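Local structure of NIF3-related protein (Bacillus cereus, 2GX8) at residues A70-E75 with A91-I96; N87-H92 with I121-A126; V165-V170 with E252-V257; F204-G209 with Q219-E224. The protein is of unknown function but, as a NIF3-family member, binds a pair of zinc ions and has a second domain thought to be regulatory. All coordinates share one frame; numbering follows the deposited sequence.

Contact 1: A70-E75 with A91-I96; sequences ALDVTE and AHHPLI. With ZN (zinc ion), chain M; ZN (zinc ion), chain L.
His93 and Asp72 lie side by side where two loops leave adjacent parallel strands, at the edge of a two-zinc site. The backbones are first joined by His92 N to Ala70 O, then by His93 N to Leu71 O at 3.0 Å. From there the His93 side chain runs out: CB passes 3.6 Å from Leu71 O, and ND1 gives a nearly straight bond of 2.6 Å to Asp72 OD1, in the plane of the imidazole and on the syn side of the carboxylate, though 26° out of the carboxylate plane. CE1 lies 3.5 Å from Leu71 CD1, which sits over one face of the ring in a CH-pi contact, while the tip, NE2, binds one zinc ion at 2.3 Å. Leu71 points CG away from its own backbone N (chi1 170°), bringing CD1 over the His93 face and also 3.5 Å from His92 CD2 at that ring's edge. His92 NE2 binds the other zinc, and Glu360 is a ligand of both. Behind the site, Val73 CG2 presses on Ala91 CB at a tight 3.4 Å. With ND1 donating to Asp72, the lone pair of NE2 is left for the metal; the carboxylate fixes the ring's rotation and probably makes it a stronger zinc ligand.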
loop_
_atom_site.group_PDB
_atom_site.type_symbol
_atom_site.label_atom_id
_atom_site.label_comp_id
_atom_site.label_asym_id
_atom_site.label_seq_id
_atom_site.Cartn_x
_atom_site.Cartn_y
_atom_site.Cartn_z
ATOM N N ALA C 70 12.512 9.718 34.298
ATOM C CA ALA C 70 11.835 10.879 33.710
ATOM C C ALA C 70 10.597 10.479 32.944
ATOM O O ALA C 70 10.446 9.315 32.582
ATOM C CB ALA C 70 12.793 11.634 32.762
ATOM N N LEU C 71 9.721 11.455 32.698
ATOM C CA LEU C 71 8.570 11.247 31.839
ATOM C C LEU C 71 8.992 11.750 30.433
ATOM O O LEU C 71 9.038 10.979 29.464
ATOM C CB LEU C 71 7.326 11.954 32.397
ATOM C CG LEU C 71 6.087 12.020 31.486
ATOM C CD1 LEU C 71 5.558 10.643 31.219
ATOM C CD2 LEU C 71 4.982 12.886 32.063
ATOM N N ASP C 72 9.355 13.028 30.343
ATOM C CA ASP C 72 9.811 13.655 29.112
ATOM C C ASP C 72 11.281 14.001 29.258
ATOM O O ASP C 72 11.676 14.519 30.316
ATOM C CB ASP C 72 9.032 14.949 28.923
ATOM C CG ASP C 72 7.550 14.705 28.861
ATOM O OD1 ASP C 72 7.181 13.862 28.021
ATOM O OD2 ASP C 72 6.753 15.337 29.623
ATOM N N VAL C 73 12.095 13.701 28.236
ATOM C CA VAL C 73 13.485 14.100 28.302
ATOM C C VAL C 73 13.641 15.453 27.648
ATOM O O VAL C 73 13.902 15.548 26.463
ATOM C CB VAL C 73 14.449 13.104 27.638
ATOM C CG1 VAL C 73 15.880 13.580 27.806
ATOM C CG2 VAL C 73 14.274 11.710 28.215
ATOM N N THR C 74 13.440 16.509 28.419
ATOM C CA THR C 74 13.600 17.881 27.919
ATOM C C THR C 74 15.030 18.261 28.256
ATOM O O THR C 74 15.719 17.499 28.930
ATOM C CB THR C 74 12.679 18.829 28.672
ATOM O OG1 THR C 74 13.031 18.800 30.061
ATOM C CG2 THR C 74 11.242 18.366 28.544
ATOM N N GLU C 75 15.494 19.425 27.811
ATOM C CA GLU C 75 16.865 19.810 28.117
ATOM C C GLU C 75 17.091 20.042 29.628
ATOM O O GLU C 75 18.140 19.658 30.157
ATOM C CB GLU C 75 17.338 20.997 27.283
ATOM C CG GLU C 75 18.859 21.058 27.238
ATOM C CD GLU C 75 19.391 22.059 26.257
ATOM O OE1 GLU C 75 18.571 22.733 25.601
ATOM O OE2 GLU C 75 20.633 22.170 26.133
ATOM N N ALA C 91 13.295 7.020 30.636
ATOM C CA ALA C 91 12.177 7.890 30.299
ATOM C C ALA C 91 11.008 7.123 29.756
ATOM O O ALA C 91 11.203 6.137 29.046
ATOM C CB ALA C 91 12.619 8.891 29.264
ATOM N N HIS C 92 9.799 7.626 30.031
ATOM C CA HIS C 92 8.577 7.008 29.619
ATOM C C HIS C 92 8.250 7.314 28.179
ATOM O O HIS C 92 7.840 6.417 27.435
ATOM C CB HIS C 92 7.441 7.496 30.513
ATOM C CG HIS C 92 6.125 6.860 30.226
ATOM N ND1 HIS C 92 5.973 5.496 30.099
ATOM C CD2 HIS C 92 4.883 7.387 30.117
ATOM C CE1 HIS C 92 4.703 5.217 29.876
ATOM N NE2 HIS C 92 4.022 6.344 29.891
ATOM N N HIS C 93 8.383 8.588 27.790
ATOM C CA HIS C 93 8.149 8.963 26.402
ATOM C C HIS C 93 9.496 8.943 25.711
ATOM O O HIS C 93 10.430 9.580 26.178
ATOM C CB HIS C 93 7.559 10.350 26.259
ATOM C CG HIS C 93 6.236 10.504 26.896
ATOM N ND1 HIS C 93 5.855 11.662 27.525
ATOM C CD2 HIS C 93 5.202 9.646 27.018
ATOM C CE1 HIS C 93 4.615 11.534 27.964
ATOM N NE2 HIS C 93 4.205 10.309 27.691
ATOM N N PRO C 94 9.594 8.199 24.603
ATOM C CA PRO C 94 10.830 8.078 23.840
ATOM C C PRO C 94 11.357 9.451 23.417
ATOM O O PRO C 94 10.590 10.263 22.984
ATOM C CB PRO C 94 10.394 7.303 22.582
ATOM C CG PRO C 94 9.144 6.633 22.933
ATOM C CD PRO C 94 8.491 7.415 24.019
ATOM N N LEU C 95 12.647 9.700 23.560
ATOM C CA LEU C 95 13.247 10.948 23.049
ATOM C C LEU C 95 13.285 10.907 21.507
ATOM O O LEU C 95 13.012 11.898 20.850
ATOM C CB LEU C 95 14.637 11.172 23.633
ATOM C CG LEU C 95 15.542 12.290 23.078
ATOM C CD1 LEU C 95 15.009 13.697 23.323
ATOM C CD2 LEU C 95 16.917 12.125 23.726
ATOM N N ILE C 96 13.624 9.763 20.933
ATOM C CA ILE C 96 13.528 9.644 19.493
ATOM C C ILE C 96 12.249 8.877 19.251
ATOM O O ILE C 96 12.151 7.738 19.678
ATOM C CB ILE C 96 14.662 8.809 18.890
ATOM C CG1 ILE C 96 16.011 9.473 19.146
ATOM C CG2 ILE C 96 14.447 8.622 17.384
ATOM C CD1 ILE C 96 17.174 8.672 18.621
HETATM ZN ZN ZN M . 2.076 6.336 28.790
HETATM ZN ZN ZN L . 2.272 9.255 27.207
HETATM O O HOH W 1 11.066 12.267 25.635
#

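Contact 2: N87-H92 with I121-A126; sequences NVIIAH and IAIYAA. With ZN (zinc ion), chain M.
Ala126 O is gripped from one residue by two groups: His92 ND1 donates to it at 3.0 Å, in the carbonyl plane though 20° out of the ring plane, and His92 CA adds a CA-H...O contact at 3.4 Å. This happens at the C-terminal end of a beta-alpha-beta unit, in which helix 108-118 links the parallel strands 88-91 and 122-125. The ladder alternates as parallel strands do. Asn87 O takes Ala122 N, Ala122 O takes Ile89 N at 2.8 Å, Ile89 O takes Tyr124 N, Tyr124 O takes Ala91 N, and Ala91 O takes Ala126 N. In the first of these the N-H is straight but approaches Asn87 O from 54° above the carbonyl plane; the next four come closer to the carbonyl direction.

Ile89, Ala91, Ile123 and Ala125 share one face of the sheet, where Ile89 also packs on Ala81 of helix 75-84. Ile89 and Ile123 run alongside each other, CD1 to CD1 at 3.8 Å, while Ile121 reaches Ile89 CG1 with CG2 at 3.9 Å. Val88, Ala122, Ile90 and Tyr124 take the other face, where helix 31-38 packs on Ile90 and Tyr124, and the Tyr124 hydroxyl bonds to Glu39. Since the Ala126 carbonyl holds ND1, the imidazole of His92 is fixed from behind, second shell to first, while NE2 reaches its zinc, shared with Asp131 and Glu360. On the tyrosine face, Ile90 CG2 comes obliquely to the Tyr124 ring, 4.2 Å from CD1.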
loop_
_atom_site.group_PDB
_atom_site.type_symbol
_atom_site.label_atom_id
_atom_site.label_comp_id
_atom_site.label_asym_id
_atom_site.label_seq_id
_atom_site.Cartn_x
_atom_site.Cartn_y
_atom_site.Cartn_z
ATOM N N ASN C 87 24.264 8.961 34.643
ATOM C CA ASN C 87 24.645 8.759 33.254
ATOM C C ASN C 87 23.690 7.838 32.506
ATOM O O ASN C 87 24.062 7.261 31.476
ATOM C CB ASN C 87 26.115 8.306 33.137
ATOM C CG ASN C 87 26.398 7.032 33.889
ATOM O OD1 ASN C 87 25.597 6.592 34.702
ATOM N ND2 ASN C 87 27.556 6.431 33.625
ATOM N N VAL C 88 22.479 7.689 33.054
ATOM C CA VAL C 88 21.400 6.912 32.445
ATOM C C VAL C 88 20.082 7.516 32.864
ATOM O O VAL C 88 19.802 7.643 34.074
ATOM C CB VAL C 88 21.319 5.424 32.882
ATOM C CG1 VAL C 88 20.085 4.766 32.254
ATOM C CG2 VAL C 88 22.588 4.613 32.506
ATOM N N ILE C 89 19.269 7.868 31.868
ATOM C CA ILE C 89 17.932 8.357 32.126
ATOM C C ILE C 89 16.896 7.340 31.603
ATOM O O ILE C 89 16.934 6.940 30.417
ATOM C CB ILE C 89 17.668 9.727 31.442
ATOM C CG1 ILE C 89 18.693 10.780 31.908
ATOM C CG2 ILE C 89 16.284 10.158 31.718
ATOM C CD1 ILE C 89 18.562 12.189 31.225
ATOM N N ILE C 90 16.004 6.890 32.481
ATOM C CA ILE C 90 14.940 6.008 32.048
ATOM C C ILE C 90 13.734 6.886 31.882
ATOM O O ILE C 90 13.202 7.433 32.853
ATOM C CB ILE C 90 14.648 4.888 33.041
ATOM C CG1 ILE C 90 15.807 3.929 33.082
ATOM C CG2 ILE C 90 13.406 4.087 32.609
ATOM C CD1 ILE C 90 15.632 2.862 34.102
ATOM N N ALA C 91 13.295 7.020 30.636
ATOM C CA ALA C 91 12.177 7.890 30.299
ATOM C C ALA C 91 11.008 7.123 29.756
ATOM O O ALA C 91 11.203 6.137 29.046
ATOM C CB ALA C 91 12.619 8.891 29.264
ATOM N N HIS C 92 9.799 7.626 30.031
ATOM C CA HIS C 92 8.577 7.008 29.619
ATOM C C HIS C 92 8.250 7.314 28.179
ATOM O O HIS C 92 7.840 6.417 27.435
ATOM C CB HIS C 92 7.441 7.496 30.513
ATOM C CG HIS C 92 6.125 6.860 30.226
ATOM N ND1 HIS C 92 5.973 5.496 30.099
ATOM C CD2 HIS C 92 4.883 7.387 30.117
ATOM C CE1 HIS C 92 4.703 5.217 29.876
ATOM N NE2 HIS C 92 4.022 6.344 29.891
ATOM N N ILE C 121 25.589 10.589 28.393
ATOM C CA ILE C 121 24.351 10.217 29.071
ATOM C C ILE C 121 23.530 9.267 28.222
ATOM O O ILE C 121 23.202 9.597 27.092
ATOM C CB ILE C 121 23.487 11.426 29.409
ATOM C CG1 ILE C 121 24.218 12.308 30.421
ATOM C CG2 ILE C 121 22.111 10.973 29.983
ATOM C CD1 ILE C 121 23.408 13.535 30.786
ATOM N N ALA C 122 23.216 8.091 28.777
ATOM C CA ALA C 122 22.448 7.088 28.084
ATOM C C ALA C 122 20.968 7.407 28.263
ATOM O O ALA C 122 20.547 7.836 29.331
ATOM C CB ALA C 122 22.772 5.721 28.619
ATOM N N ILE C 123 20.198 7.229 27.194
ATOM C CA ILE C 123 18.772 7.505 27.207
ATOM C C ILE C 123 18.070 6.194 26.853
ATOM O O ILE C 123 18.279 5.621 25.783
ATOM C CB ILE C 123 18.407 8.607 26.204
ATOM C CG1 ILE C 123 19.138 9.916 26.527
ATOM C CG2 ILE C 123 16.865 8.843 26.155
ATOM C CD1 ILE C 123 18.791 10.476 27.888
ATOM N N TYR C 124 17.235 5.722 27.773
ATOM C CA TYR C 124 16.524 4.480 27.582
ATOM C C TYR C 124 15.021 4.745 27.580
ATOM O O TYR C 124 14.506 5.429 28.476
ATOM C CB TYR C 124 16.938 3.499 28.698
ATOM C CG TYR C 124 16.212 2.171 28.695
ATOM C CD1 TYR C 124 14.983 2.034 29.358
ATOM C CD2 TYR C 124 16.749 1.059 28.068
ATOM C CE1 TYR C 124 14.307 0.846 29.385
ATOM C CE2 TYR C 124 16.063 -0.162 28.092
ATOM C CZ TYR C 124 14.846 -0.246 28.760
ATOM O OH TYR C 124 14.133 -1.412 28.809
ATOM N N ALA C 125 14.297 4.229 26.588
ATOM C CA ALA C 125 12.850 4.480 26.576
ATOM C C ALA C 125 12.035 3.296 27.070
ATOM O O ALA C 125 12.254 2.160 26.658
ATOM C CB ALA C 125 12.388 4.886 25.213
ATOM N N ALA C 126 11.093 3.574 27.959
ATOM C CA ALA C 126 10.179 2.560 28.460
ATOM C C ALA C 126 8.781 3.101 28.250
ATOM O O ALA C 126 8.192 3.669 29.171
ATOM C CB ALA C 126 10.420 2.367 29.896
HETATM ZN ZN ZN M . 2.076 6.336 28.790
#

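Contact 3: V165-V170 with E252-V257; sequences VVFVPV and EVAYDV
Two antiparallel strands, the end of 150-168 and the start of 255-260, pair here in the sheet of the domain remote from the zinc site, probably the regulatory one. Val165 and Asp256 form a hydrogen-bonded pair: Val165 N donates to Asp256 O at 3.0 Å, and Asp256 N returns a bond of 2.9 Å to Val165 O. Val166 and Tyr255 follow as a non-hydrogen-bonded pair. Then the strands part. Phe167 N reaches Ala254 O only weakly, at 3.4 Å, and beyond it water 2 fills in, donating to Phe167 O at 2.7 Å and weakly accepting from Ala254 N. Phe167 O is also bonded by His248.

On one face, Val166 sends CG2 away from its backbone N, so that this methyl meets Tyr255 CB at 3.9 Å and Val253 CG1 at 4.0 Å. Tyr255 holds its ring over its own backbone (chi1 66°), and the ring leads off from Val166 to lie on Ile241 and Met244 of helix 237-247. On the other face, the edge of the Phe167 ring is turned to oxygens: CD1 is 3.3 Å from Ala254 O, and CE1 is 3.7 Å from Asp256 OD2. Ring and carboxylate planes stand 73° apart.

A fourth subunit closes over this face, its Phe196 meeting the Phe167 ring and its Lys163 forming a salt bridge with Asp256 OD2. The carboxylate thus ties the strand pair to the neighbouring chain, and the slightly positive C-H edge of the phenyl ring probably suits the oxygens beside it.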
loop_
_atom_site.group_PDB
_atom_site.type_symbol
_atom_site.label_atom_id
_atom_site.label_comp_id
_atom_site.label_asym_id
_atom_site.label_seq_id
_atom_site.Cartn_x
_atom_site.Cartn_y
_atom_site.Cartn_z
ATOM N N VAL C 165 5.625 -31.230 29.930
ATOM C CA VAL C 165 5.511 -32.582 30.462
ATOM C C VAL C 165 6.937 -33.126 30.455
ATOM O O VAL C 165 7.591 -33.110 29.420
ATOM C CB VAL C 165 4.601 -33.446 29.582
ATOM C CG1 VAL C 165 4.573 -34.899 30.077
ATOM C CG2 VAL C 165 3.197 -32.854 29.543
ATOM N N VAL C 166 7.442 -33.566 31.600
ATOM C CA VAL C 166 8.801 -34.119 31.666
ATOM C C VAL C 166 8.735 -35.545 32.274
ATOM O O VAL C 166 7.849 -35.860 33.085
ATOM C CB VAL C 166 9.761 -33.141 32.394
ATOM C CG1 VAL C 166 9.398 -33.010 33.891
ATOM C CG2 VAL C 166 11.264 -33.539 32.213
ATOM N N PHE C 167 9.633 -36.424 31.847
ATOM C CA PHE C 167 9.658 -37.830 32.324
ATOM C C PHE C 167 10.901 -38.020 33.162
ATOM O O PHE C 167 12.002 -37.761 32.685
ATOM C CB PHE C 167 9.614 -38.770 31.114
ATOM C CG PHE C 167 8.426 -38.518 30.228
ATOM C CD1 PHE C 167 8.482 -37.566 29.221
ATOM C CD2 PHE C 167 7.235 -39.172 30.453
ATOM C CE1 PHE C 167 7.361 -37.299 28.410
ATOM C CE2 PHE C 167 6.135 -38.911 29.660
ATOM C CZ PHE C 167 6.195 -37.968 28.654
ATOM N N VAL C 168 10.722 -38.445 34.415
ATOM C CA VAL C 168 11.820 -38.505 35.380
ATOM C C VAL C 168 11.750 -39.777 36.219
ATOM O O VAL C 168 10.663 -40.198 36.596
ATOM C CB VAL C 168 11.730 -37.329 36.421
ATOM C CG1 VAL C 168 13.041 -37.161 37.187
ATOM C CG2 VAL C 168 11.392 -36.003 35.778
ATOM N N PRO C 169 12.900 -40.409 36.507
ATOM C CA PRO C 169 12.833 -41.528 37.443
ATOM C C PRO C 169 12.346 -41.053 38.835
ATOM O O PRO C 169 12.623 -39.916 39.232
ATOM C CB PRO C 169 14.292 -41.986 37.521
ATOM C CG PRO C 169 15.088 -40.792 37.117
ATOM C CD PRO C 169 14.276 -40.211 36.016
ATOM N N VAL C 170 11.615 -41.921 39.543
ATOM C CA VAL C 170 11.055 -41.636 40.886
ATOM C C VAL C 170 12.123 -41.169 41.868
ATOM O O VAL C 170 11.826 -40.420 42.811
ATOM C CB VAL C 170 10.257 -42.858 41.488
ATOM C CG1 VAL C 170 9.683 -42.515 42.849
ATOM C CG2 VAL C 170 9.096 -43.321 40.549
ATOM N N GLU C 252 20.595 -36.615 28.355
ATOM C CA GLU C 252 19.613 -36.482 27.283
ATOM C C GLU C 252 18.201 -36.587 27.924
ATOM O O GLU C 252 17.765 -37.671 28.341
ATOM C CB GLU C 252 19.866 -37.500 26.143
ATOM C CG GLU C 252 20.023 -39.011 26.523
ATOM C CD GLU C 252 21.426 -39.444 27.003
ATOM O OE1 GLU C 252 22.276 -38.578 27.342
ATOM O OE2 GLU C 252 21.667 -40.676 27.041
ATOM N N VAL C 253 17.503 -35.455 28.021
ATOM C CA VAL C 253 16.194 -35.394 28.692
ATOM C C VAL C 253 14.984 -35.309 27.747
ATOM O O VAL C 253 14.950 -34.475 26.832
ATOM C CB VAL C 253 16.139 -34.186 29.669
ATOM C CG1 VAL C 253 14.801 -34.133 30.424
ATOM C CG2 VAL C 253 17.287 -34.239 30.653
ATOM N N ALA C 254 13.983 -36.156 27.990
ATOM C CA ALA C 254 12.755 -36.159 27.181
ATOM C C ALA C 254 11.648 -35.373 27.850
ATOM O O ALA C 254 11.195 -35.704 28.946
ATOM C CB ALA C 254 12.282 -37.574 26.904
ATOM N N TYR C 255 11.230 -34.316 27.172
ATOM C CA TYR C 255 10.181 -33.470 27.644
ATOM C C TYR C 255 9.465 -32.950 26.417
ATOM O O TYR C 255 10.038 -32.879 25.326
ATOM C CB TYR C 255 10.728 -32.312 28.514
ATOM C CG TYR C 255 11.599 -31.311 27.770
ATOM C CD1 TYR C 255 12.968 -31.544 27.578
ATOM C CD2 TYR C 255 11.064 -30.129 27.272
ATOM C CE1 TYR C 255 13.761 -30.633 26.894
ATOM C CE2 TYR C 255 11.858 -29.212 26.578
ATOM C CZ TYR C 255 13.198 -29.476 26.394
ATOM O OH TYR C 255 13.989 -28.571 25.728
ATOM N N ASP C 256 8.213 -32.571 26.627
ATOM C CA ASP C 256 7.344 -32.081 25.586
ATOM C C ASP C 256 6.840 -30.738 26.020
ATOM O O ASP C 256 6.701 -30.491 27.200
ATOM C CB ASP C 256 6.143 -33.024 25.428
ATOM C CG ASP C 256 6.546 -34.448 25.056
ATOM O OD1 ASP C 256 7.493 -34.632 24.262
ATOM O OD2 ASP C 256 5.911 -35.401 25.545
ATOM N N VAL C 257 6.599 -29.851 25.069
ATOM C CA VAL C 257 5.998 -28.562 25.372
ATOM C C VAL C 257 4.767 -28.492 24.478
ATOM O O VAL C 257 4.878 -28.486 23.264
ATOM C CB VAL C 257 6.957 -27.381 25.093
ATOM C CG1 VAL C 257 6.282 -26.100 25.406
ATOM C CG2 VAL C 257 8.196 -27.494 25.927
HETATM O O HOH W 2 13.732 -38.371 30.679
#

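Contact 4: F204-G209 with Q219-E224; sequences FVPQEG and QLERVE
Phe204 and Glu221 are the hydrogen-bonded pair at the loop end of an antiparallel beta hairpin, strands 194-206 and 221-233, whose connecting loop is largely unmodelled. Glu221 N gives Phe204 O a short bond of 2.7 Å; the return bond, Phe204 N to Glu221 O, is longer at 3.2 Å, its donor 43° above the carbonyl plane. The phenyl ring, with CG held between backbone N and carbonyl carbon (chi1 62°), swings across to the partner strand and lies over the aliphatic part of Glu221. Glu221 CB stands over its face in a CH-pi contact, 3.7 Å from the centroid, and Glu221 CG lies 3.6 Å from Phe204 CE1. Val223 CG2 arrives instead at the ring's edge.

The next layer follows the chain toward the loop. Val205 and Leu220 cross nearly at right angles, Val205 CG2 resting 3.6 Å from Leu220 CA and 3.8 Å from its CD1. Pro206 turns toward the opposite strand, where it has no N-H to offer: its CD packs against Glu221 CG at 3.7 Å.

Farther out, a fourth subunit holds the hairpin from outside. Val205 and Pro206 pair with an antiparallel strand of that chain, carrying the sheet across the interface. Tyr191 of the same neighbour meets the Phe204 ring almost perpendicularly, and its Glu174 makes a salt bridge with Arg222, so this end of the hairpin is part of a subunit interface. At the last touch before the loop, Pro206 CG meets Gln219 CG at 3.9 Å.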
loop_
_atom_site.group_PDB
_atom_site.type_symbol
_atom_site.label_atom_id
_atom_site.label_comp_id
_atom_site.label_asym_id
_atom_site.label_seq_id
_atom_site.Cartn_x
_atom_site.Cartn_y
_atom_site.Cartn_z
ATOM N N PHE C 204 12.251 -47.812 25.284
ATOM C CA PHE C 204 13.238 -47.214 24.403
ATOM C C PHE C 204 14.117 -48.301 23.826
ATOM O O PHE C 204 14.234 -49.381 24.404
ATOM C CB PHE C 204 14.039 -46.097 25.102
ATOM C CG PHE C 204 14.853 -46.550 26.301
ATOM C CD1 PHE C 204 16.201 -46.880 26.166
ATOM C CD2 PHE C 204 14.290 -46.601 27.572
ATOM C CE1 PHE C 204 16.967 -47.262 27.268
ATOM C CE2 PHE C 204 15.031 -47.001 28.665
ATOM C CZ PHE C 204 16.379 -47.334 28.523
ATOM N N VAL C 205 14.686 -48.045 22.656
ATOM C CA VAL C 205 15.629 -48.967 22.013
ATOM C C VAL C 205 16.875 -48.144 21.671
ATOM O O VAL C 205 16.898 -47.466 20.643
ATOM C CB VAL C 205 15.041 -49.612 20.724
ATOM C CG1 VAL C 205 16.084 -50.372 19.945
ATOM C CG2 VAL C 205 13.890 -50.525 21.042
ATOM N N PRO C 206 17.917 -48.189 22.537
ATOM C CA PRO C 206 19.163 -47.435 22.342
ATOM C C PRO C 206 19.774 -47.758 20.997
ATOM O O PRO C 206 19.736 -48.912 20.573
ATOM C CB PRO C 206 20.064 -47.932 23.478
ATOM C CG PRO C 206 19.465 -49.207 23.929
ATOM C CD PRO C 206 17.985 -49.007 23.755
ATOM N N GLN C 207 20.322 -46.750 20.325
ATOM C CA GLN C 207 20.856 -46.951 18.974
ATOM C C GLN C 207 22.370 -46.849 18.870
ATOM O O GLN C 207 23.035 -46.456 19.831
ATOM C CB GLN C 207 20.170 -45.991 17.984
ATOM C CG GLN C 207 18.710 -46.338 17.673
ATOM C CD GLN C 207 18.571 -47.587 16.812
ATOM O OE1 GLN C 207 17.646 -48.384 17.002
ATOM N NE2 GLN C 207 19.502 -47.771 15.868
ATOM N N GLU C 208 22.887 -47.228 17.698
ATOM C CA GLU C 208 24.313 -47.180 17.368
ATOM C C GLU C 208 24.983 -45.968 18.017
ATOM O O GLU C 208 24.689 -44.818 17.653
ATOM C CB GLU C 208 24.491 -47.094 15.853
ATOM C CG GLU C 208 25.944 -47.168 15.396
ATOM C CD GLU C 208 26.154 -46.597 13.998
ATOM O OE1 GLU C 208 25.421 -45.648 13.616
ATOM O OE2 GLU C 208 27.072 -47.080 13.298
ATOM N N GLY C 209 25.870 -46.232 18.978
ATOM C CA GLY C 209 26.546 -45.174 19.733
ATOM C C GLY C 209 25.776 -44.797 20.996
ATOM O O GLY C 209 24.751 -44.103 20.948
ATOM N N GLN C 219 17.764 -53.615 20.923
ATOM C CA GLN C 219 17.409 -54.069 22.274
ATOM C C GLN C 219 16.312 -53.230 22.984
ATOM O O GLN C 219 16.599 -52.146 23.475
ATOM C CB GLN C 219 18.716 -54.201 23.110
ATOM C CG GLN C 219 19.741 -52.985 23.032
ATOM C CD GLN C 219 21.188 -53.294 23.556
ATOM O OE1 GLN C 219 21.939 -52.376 23.902
ATOM N NE2 GLN C 219 21.565 -54.578 23.595
ATOM N N LEU C 220 15.074 -53.735 23.054
ATOM C CA LEU C 220 13.972 -52.971 23.691
ATOM C C LEU C 220 14.046 -52.940 25.204
ATOM O O LEU C 220 13.887 -53.975 25.847
ATOM C CB LEU C 220 12.577 -53.493 23.291
ATOM C CG LEU C 220 11.381 -52.764 23.952
ATOM C CD1 LEU C 220 10.933 -51.518 23.203
ATOM C CD2 LEU C 220 10.215 -53.697 24.053
ATOM N N GLU C 221 14.257 -51.755 25.768
ATOM C CA GLU C 221 14.329 -51.594 27.207
ATOM C C GLU C 221 13.014 -51.054 27.726
ATOM O O GLU C 221 12.208 -50.542 26.966
ATOM C CB GLU C 221 15.444 -50.637 27.574
ATOM C CG GLU C 221 16.741 -50.806 26.786
ATOM C CD GLU C 221 17.472 -52.107 27.019
ATOM O OE1 GLU C 221 16.955 -52.994 27.740
ATOM O OE2 GLU C 221 18.589 -52.254 26.462
ATOM N N ARG C 222 12.810 -51.145 29.033
ATOM C CA ARG C 222 11.565 -50.693 29.663
ATOM C C ARG C 222 11.855 -50.177 31.069
ATOM O O ARG C 222 12.551 -50.840 31.853
ATOM C CB ARG C 222 10.585 -51.860 29.696
ATOM C CG ARG C 222 9.406 -51.742 30.653
ATOM C CD ARG C 222 8.344 -52.856 30.406
ATOM N NE ARG C 222 7.699 -52.754 29.090
ATOM C CZ ARG C 222 8.072 -53.430 27.999
ATOM N NH1 ARG C 222 9.096 -54.277 28.032
ATOM N NH2 ARG C 222 7.414 -53.257 26.863
ATOM N N VAL C 223 11.334 -48.995 31.394
ATOM C CA VAL C 223 11.638 -48.379 32.687
ATOM C C VAL C 223 10.422 -47.741 33.336
ATOM O O VAL C 223 9.695 -47.026 32.664
ATOM C CB VAL C 223 12.743 -47.309 32.484
ATOM C CG1 VAL C 223 12.787 -46.302 33.607
ATOM C CG2 VAL C 223 14.110 -47.953 32.323
ATOM N N GLU C 224 10.169 -48.019 34.618
ATOM C CA GLU C 224 9.078 -47.340 35.345
ATOM C C GLU C 224 9.504 -45.872 35.509
ATOM O O GLU C 224 10.649 -45.582 35.801
ATOM C CB GLU C 224 8.793 -47.992 36.697
ATOM C CG GLU C 224 8.284 -49.438 36.621
ATOM C CD GLU C 224 8.396 -50.190 37.974
ATOM O OE1 GLU C 224 9.085 -49.687 38.906
ATOM O OE2 GLU C 224 7.814 -51.305 38.109
#

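From the N terminus, contact 1 comes first: strand 66-70, helix 75-84 and strand 88-91 bring residues 91-96 back beside 70-75. Contact 2 starts on the same second strand, sharing Ala91 and His92, and closes after helix 108-118, so the pair line up three neighbouring parallel strands and meet at one zinc. The chain then leaves along strand 150-168 for the other domain, where contact 3 has its centre about 43 Å from that of contact 2. There residues 165-170 wait more than eighty residues for 252-257. Within that long loop lies contact 4, the hairpin of strands 194-206 and 221-233. Contacts 3 and 4 belong to one sheet, and both face the fourth subunit.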